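Local coordinates for protein transcriptional activator TenA-1 (Sulfolobus solfataricus P2, PDB 2QZC) that is probably a TenA-like thiaminase with an all-helical heme oxygenase-like fold, which would break down thiamine or related compounds, at residues R42-Q47 / K157-F162; D69-I74 / L125-F130. One frame throughout, in Å; residues are numbered along the deposited sequence.

Interaction 1. Residues R42-Q47 / K157-F162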
loop_
_atom_site.group_PDB
_atom_site.type_symbol
_atom_site.label_atom_id
_atom_site.label_comp_id
_atom_site.label_asym_id
_atom_site.label_seq_id
_atom_site.Cartn_x
_atom_site.Cartn_y
_atom_site.Cartn_z
ATOM N N ARG A 42 -27.535 1.301 9.766
ATOM C CA ARG A 42 -27.209 0.112 8.994
ATOM C C ARG A 42 -26.981 0.481 7.526
ATOM O O ARG A 42 -25.993 0.050 6.926
ATOM C CB ARG A 42 -28.312 -0.933 9.118
ATOM C CG ARG A 42 -27.989 -2.195 8.438
ATOM C CD ARG A 42 -29.068 -3.280 8.613
ATOM N NE ARG A 42 -28.672 -4.488 7.889
ATOM C CZ ARG A 42 -28.977 -4.765 6.619
ATOM N NH1 ARG A 42 -29.713 -3.953 5.876
ATOM N NH2 ARG A 42 -28.531 -5.899 6.086
ATOM N N TYR A 43 -27.871 1.299 6.974
ATOM C CA TYR A 43 -27.762 1.774 5.584
ATOM C C TYR A 43 -26.390 2.463 5.426
ATOM O O TYR A 43 -25.629 2.206 4.441
ATOM C CB TYR A 43 -28.862 2.778 5.279
ATOM C CG TYR A 43 -28.756 3.433 3.929
ATOM C CD1 TYR A 43 -27.889 4.499 3.713
ATOM C CD2 TYR A 43 -29.498 2.969 2.840
ATOM C CE1 TYR A 43 -27.794 5.093 2.477
ATOM C CE2 TYR A 43 -29.412 3.574 1.578
ATOM C CZ TYR A 43 -28.531 4.641 1.408
ATOM O OH TYR A 43 -28.419 5.254 0.184
ATOM N N TYR A 44 -26.076 3.354 6.375
ATOM C CA TYR A 44 -24.795 4.095 6.380
ATOM C C TYR A 44 -23.603 3.135 6.386
ATOM O O TYR A 44 -22.619 3.283 5.625
ATOM C CB TYR A 44 -24.715 5.074 7.589
ATOM C CG TYR A 44 -23.299 5.494 7.912
ATOM C CD1 TYR A 44 -22.634 6.436 7.122
ATOM C CD2 TYR A 44 -22.622 4.925 8.980
ATOM C CE1 TYR A 44 -21.307 6.758 7.397
ATOM C CE2 TYR A 44 -21.317 5.267 9.276
ATOM C CZ TYR A 44 -20.664 6.175 8.472
ATOM O OH TYR A 44 -19.340 6.474 8.754
ATOM N N LEU A 45 -23.625 2.160 7.303
ATOM C CA LEU A 45 -22.503 1.228 7.442
ATOM C C LEU A 45 -22.243 0.436 6.178
ATOM O O LEU A 45 -21.060 0.141 5.849
ATOM C CB LEU A 45 -22.695 0.233 8.588
ATOM C CG LEU A 45 -22.333 0.751 9.959
ATOM C CD1 LEU A 45 -22.558 -0.434 10.931
ATOM C CD2 LEU A 45 -20.879 1.327 10.089
ATOM N N ILE A 46 -23.303 0.076 5.467
ATOM C CA ILE A 46 -23.153 -0.648 4.216
ATOM C C ILE A 46 -22.486 0.260 3.175
ATOM O O ILE A 46 -21.480 -0.121 2.546
ATOM C CB ILE A 46 -24.479 -1.189 3.715
ATOM C CG1 ILE A 46 -25.028 -2.266 4.676
ATOM C CG2 ILE A 46 -24.343 -1.770 2.302
ATOM C CD1 ILE A 46 -26.540 -2.581 4.399
ATOM N N GLN A 47 -22.960 1.505 3.060
ATOM C CA GLN A 47 -22.301 2.445 2.135
ATOM C C GLN A 47 -20.858 2.705 2.539
ATOM O O GLN A 47 -19.967 2.793 1.676
ATOM C CB GLN A 47 -23.066 3.784 2.058
ATOM C CG GLN A 47 -24.404 3.664 1.372
ATOM C CD GLN A 47 -24.341 3.131 -0.034
ATOM O OE1 GLN A 47 -23.678 3.725 -0.900
ATOM N NE2 GLN A 47 -24.982 1.963 -0.274
ATOM N N LYS A 157 -21.475 4.444 20.543
ATOM C CA LYS A 157 -20.257 4.503 21.335
ATOM C C LYS A 157 -19.212 3.514 20.772
ATOM O O LYS A 157 -18.024 3.826 20.682
ATOM C CB LYS A 157 -20.582 4.188 22.824
ATOM C CG LYS A 157 -19.408 4.310 23.758
ATOM C CD LYS A 157 -19.759 3.946 25.228
ATOM C CE LYS A 157 -20.669 4.917 25.875
ATOM N NZ LYS A 157 -20.120 6.303 26.025
ATOM N N THR A 158 -19.663 2.318 20.413
ATOM C CA THR A 158 -18.760 1.299 19.831
ATOM C C THR A 158 -18.149 1.786 18.516
ATOM O O THR A 158 -16.931 1.680 18.318
ATOM C CB THR A 158 -19.483 -0.034 19.592
ATOM O OG1 THR A 158 -19.959 -0.559 20.849
ATOM C CG2 THR A 158 -18.546 -1.081 18.954
ATOM N N TRP A 159 -18.994 2.329 17.639
ATOM C CA TRP A 159 -18.502 2.882 16.368
ATOM C C TRP A 159 -17.476 3.966 16.629
ATOM O O TRP A 159 -16.381 3.956 16.043
ATOM C CB TRP A 159 -19.687 3.451 15.581
ATOM C CG TRP A 159 -19.299 4.186 14.307
ATOM C CD1 TRP A 159 -19.109 3.641 13.062
ATOM C CD2 TRP A 159 -19.121 5.584 14.167
ATOM N NE1 TRP A 159 -18.764 4.612 12.181
ATOM C CE2 TRP A 159 -18.751 5.819 12.811
ATOM C CE3 TRP A 159 -19.156 6.664 15.049
ATOM C CZ2 TRP A 159 -18.477 7.099 12.326
ATOM C CZ3 TRP A 159 -18.844 7.917 14.591
ATOM C CH2 TRP A 159 -18.525 8.137 13.217
ATOM N N ALA A 160 -17.809 4.906 17.518
ATOM C CA ALA A 160 -16.934 6.030 17.831
ATOM C C ALA A 160 -15.620 5.630 18.471
ATOM O O ALA A 160 -14.597 6.296 18.240
ATOM C CB ALA A 160 -17.649 7.081 18.704
ATOM N N SER A 161 -15.614 4.521 19.220
ATOM C CA SER A 161 -14.408 4.106 19.951
ATOM C C SER A 161 -13.250 3.830 19.022
ATOM O O SER A 161 -12.105 4.074 19.406
ATOM C CB SER A 161 -14.688 2.903 20.850
ATOM O OG SER A 161 -14.926 1.736 20.083
ATOM N N PHE A 162 -13.522 3.352 17.797
ATOM C CA PHE A 162 -12.431 3.173 16.851
ATOM C C PHE A 162 -11.762 4.517 16.473
ATOM O O PHE A 162 -10.538 4.667 16.536
ATOM C CB PHE A 162 -12.869 2.437 15.616
ATOM C CG PHE A 162 -11.797 2.387 14.570
ATOM C CD1 PHE A 162 -10.534 1.832 14.874
ATOM C CD2 PHE A 162 -12.001 2.960 13.316
ATOM C CE1 PHE A 162 -9.502 1.831 13.919
ATOM C CE2 PHE A 162 -10.989 2.934 12.356
ATOM C CZ PHE A 162 -9.736 2.370 12.663
#
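Trp159 reaches from 157-162 to meet Tyr44 and Leu45 of 42-47. Its CB points toward the opposing helix, and CG is anti to the backbone N (chi1 174°). This directs the indole at helix 38-63; the backbones stay well apart, with Leu45 CA and Trp159 CA 9.9 Å from each other. Beyond CG, Trp159 CD1 meets Leu45 CD2 at 4.2 Å. These two side chains run past each other in opposite directions. Next comes Trp159 NE1, which lies in the plane of the Tyr44 ring, at its edge, 3.9 Å from Tyr44 CE2. Farther along, Trp159 CZ2 is the indole atom nearest Tyr44 OH, at 3.7 Å. The hydroxyl approaches the indole obliquely, and the two side chains cross at about a right angle. No hydrogen bond joins the segments; Tyr44 OH is hydrogen-bonded to Tyr141 OH of helix 127-148 instead. A bound imidazole, probably from the crystallisation liquor, lies near Tyr44. An alanine in place of Trp159 would probably leave the Tyr44 ring edge and Leu45 CD2 without the indole they rest against, opening a gap between the helices. The buried contact joins helices 38-63 and 154-164 of the all-helical heme oxygenase-like bundle. Leu92 of helix 85-95 touches both Leu45 and Trp159, and Tyr44 also packs on Phe202 and Ser206 of helix 186-208.

Interaction 2. Residues D69-I74 / L125-F130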
loop_
_atom_site.group_PDB
_atom_site.type_symbol
_atom_site.label_atom_id
_atom_site.label_comp_id
_atom_site.label_asym_id
_atom_site.label_seq_id
_atom_site.Cartn_x
_atom_site.Cartn_y
_atom_site.Cartn_z
ATOM N N ASP A 69 9.388 8.086 2.733
ATOM C CA ASP A 69 9.310 8.057 4.196
ATOM C C ASP A 69 7.886 8.318 4.702
ATOM O O ASP A 69 7.410 7.604 5.589
ATOM C CB ASP A 69 10.285 9.070 4.851
ATOM C CG ASP A 69 10.028 10.541 4.427
ATOM O OD1 ASP A 69 9.962 10.820 3.193
ATOM O OD2 ASP A 69 9.896 11.404 5.340
ATOM N N LYS A 70 7.236 9.322 4.096
ATOM C CA LYS A 70 5.880 9.730 4.510
ATOM C C LYS A 70 4.875 8.642 4.182
ATOM O O LYS A 70 4.027 8.292 5.032
ATOM C CB LYS A 70 5.464 11.042 3.850
ATOM C CG LYS A 70 6.345 12.262 4.154
ATOM C CD LYS A 70 6.364 12.556 5.626
ATOM C CE LYS A 70 7.048 13.869 5.938
ATOM N NZ LYS A 70 8.474 13.841 5.537
ATOM N N VAL A 71 4.954 8.101 2.974
ATOM C CA VAL A 71 3.976 7.064 2.584
ATOM C C VAL A 71 4.149 5.743 3.359
ATOM O O VAL A 71 3.144 5.130 3.778
ATOM C CB VAL A 71 3.859 6.830 1.050
ATOM C CG1 VAL A 71 3.497 8.122 0.309
ATOM C CG2 VAL A 71 5.074 6.178 0.468
ATOM N N THR A 72 5.405 5.316 3.604
ATOM C CA THR A 72 5.675 4.090 4.362
ATOM C C THR A 72 5.121 4.171 5.795
ATOM O O THR A 72 4.540 3.211 6.298
ATOM C CB THR A 72 7.181 3.778 4.383
ATOM O OG1 THR A 72 7.647 3.736 3.036
ATOM C CG2 THR A 72 7.446 2.451 5.044
ATOM N N LYS A 73 5.288 5.339 6.429
ATOM C CA LYS A 73 4.767 5.574 7.793
ATOM C C LYS A 73 3.237 5.390 7.819
ATOM O O LYS A 73 2.670 4.753 8.702
ATOM C CB LYS A 73 5.122 6.989 8.272
ATOM C CG LYS A 73 4.843 7.281 9.751
ATOM C CD LYS A 73 5.043 8.765 10.050
ATOM C CE LYS A 73 4.913 9.070 11.539
ATOM N NZ LYS A 73 6.030 8.460 12.338
ATOM N N ILE A 74 2.567 5.972 6.829
ATOM C CA ILE A 74 1.103 5.855 6.738
ATOM C C ILE A 74 0.665 4.413 6.451
ATOM O O ILE A 74 -0.224 3.906 7.102
ATOM C CB ILE A 74 0.541 6.825 5.627
ATOM C CG1 ILE A 74 0.735 8.298 6.015
ATOM C CG2 ILE A 74 -0.978 6.529 5.322
ATOM C CD1 ILE A 74 0.528 9.294 4.868
ATOM N N LEU A 125 -3.660 10.955 -10.546
ATOM C CA LEU A 125 -2.877 12.121 -10.956
ATOM C C LEU A 125 -1.672 12.460 -10.100
ATOM O O LEU A 125 -0.600 12.699 -10.636
ATOM C CB LEU A 125 -3.766 13.368 -11.021
ATOM C CG LEU A 125 -4.889 13.373 -12.062
ATOM C CD1 LEU A 125 -5.561 14.731 -11.932
ATOM C CD2 LEU A 125 -4.371 13.111 -13.462
ATOM N N ASP A 126 -1.839 12.532 -8.796
ATOM C CA ASP A 126 -0.811 13.130 -7.936
ATOM C C ASP A 126 -0.993 12.806 -6.468
ATOM O O ASP A 126 -2.123 12.866 -5.977
ATOM C CB ASP A 126 -1.037 14.646 -8.126
ATOM C CG ASP A 126 -0.050 15.497 -7.464
ATOM O OD1 ASP A 126 1.092 15.583 -7.943
ATOM O OD2 ASP A 126 -0.425 16.150 -6.500
ATOM N N TRP A 127 0.088 12.494 -5.737
ATOM C CA TRP A 127 -0.011 12.239 -4.316
ATOM C C TRP A 127 -0.572 13.433 -3.540
ATOM O O TRP A 127 -1.483 13.259 -2.715
ATOM C CB TRP A 127 1.333 11.788 -3.731
ATOM C CG TRP A 127 1.433 11.837 -2.243
ATOM C CD1 TRP A 127 2.122 12.763 -1.491
ATOM C CD2 TRP A 127 0.793 10.964 -1.311
ATOM N NE1 TRP A 127 1.979 12.471 -0.158
ATOM C CE2 TRP A 127 1.163 11.378 -0.018
ATOM C CE3 TRP A 127 -0.052 9.846 -1.441
ATOM C CZ2 TRP A 127 0.684 10.739 1.146
ATOM C CZ3 TRP A 127 -0.523 9.198 -0.283
ATOM C CH2 TRP A 127 -0.139 9.631 0.986
ATOM N N ASN A 128 -0.041 14.635 -3.789
ATOM C CA ASN A 128 -0.486 15.804 -3.005
ATOM C C ASN A 128 -1.989 16.064 -3.182
ATOM O O ASN A 128 -2.683 16.359 -2.214
ATOM C CB ASN A 128 0.306 17.073 -3.350
ATOM C CG ASN A 128 1.737 17.024 -2.868
ATOM O OD1 ASN A 128 2.132 16.157 -2.114
ATOM N ND2 ASN A 128 2.511 18.032 -3.275
ATOM N N LYS A 129 -2.499 15.972 -4.414
ATOM C CA LYS A 129 -3.939 16.189 -4.659
ATOM C C LYS A 129 -4.777 15.126 -3.958
ATOM O O LYS A 129 -5.805 15.438 -3.363
ATOM C CB LYS A 129 -4.223 16.222 -6.155
ATOM C CG LYS A 129 -3.608 17.418 -6.876
ATOM C CD LYS A 129 -3.961 17.471 -8.338
ATOM C CE LYS A 129 -3.273 18.657 -9.013
ATOM N NZ LYS A 129 -3.515 18.642 -10.474
ATOM N N PHE A 130 -4.364 13.863 -4.045
ATOM C CA PHE A 130 -5.075 12.812 -3.336
ATOM C C PHE A 130 -5.069 13.058 -1.832
ATOM O O PHE A 130 -6.090 12.926 -1.154
ATOM C CB PHE A 130 -4.527 11.416 -3.637
ATOM C CG PHE A 130 -5.093 10.358 -2.721
ATOM C CD1 PHE A 130 -6.383 9.885 -2.923
ATOM C CD2 PHE A 130 -4.411 9.963 -1.540
ATOM C CE1 PHE A 130 -6.943 8.971 -2.038
ATOM C CE2 PHE A 130 -4.999 9.075 -0.658
ATOM C CZ PHE A 130 -6.248 8.592 -0.917
#
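Val71 and Ile74, one helical turn apart, pack against the six-membered ring of Trp127. Trp127 has CG anti to its main-chain nitrogen (chi1 165°), which extends the indole toward helix 68-78. Val71 CG1 sits over one face of that ring, 3.9 Å from its centroid and 9° off the ring normal. This is a CH-pi contact. The valine torsion sets CG1 anti to the carbonyl carbon (chi1 -57°), the branch that faces the indole. Ile74 comes from the opposite direction to Trp127 and meets the edge. Its CD1 lies in the indole plane, 4.0 Å from Trp127 CH2. Lys70 bends off from the indole; its NZ pairs with Asp69 OD2 at 2.8 Å and with Glu181, and it makes a cation-pi contact with Tyr177. Asp126 is the N-cap of helix 127-148. Its OD2 accepts from Lys129 N at 2.9 Å through the anti lone pair. The contact joins helix 68-78 to the start of helix 127-148 in the bundle, with Trp127 also on Ala62 of helix 38-63 and Ile74 on Ala178 of helix 166-179. No polar bond crosses between the segments, so it rests on dispersion and CH-pi attraction between aliphatic groups and an aromatic ring.

Overall arrangement
Both contacts are buried, and in each a tryptophan reaches across from one helix to another. Interaction 1 is nearer the chain's centre, its own centre about 11 Å from it, against about 17 Å for interaction 2. They lie on opposite sides of that centre, with their own centres about 27 Å apart, and they do not meet. They pair different helices, though helix 38-63 of interaction 1 also touches Trp127 of interaction 2. Both segments of interaction 2 fall, in sequence, between the two segments of interaction 1. The chemistry differs: a tyrosine hydroxyl brings polarity into interaction 1, whereas interaction 2 is purely aliphatic on aromatic.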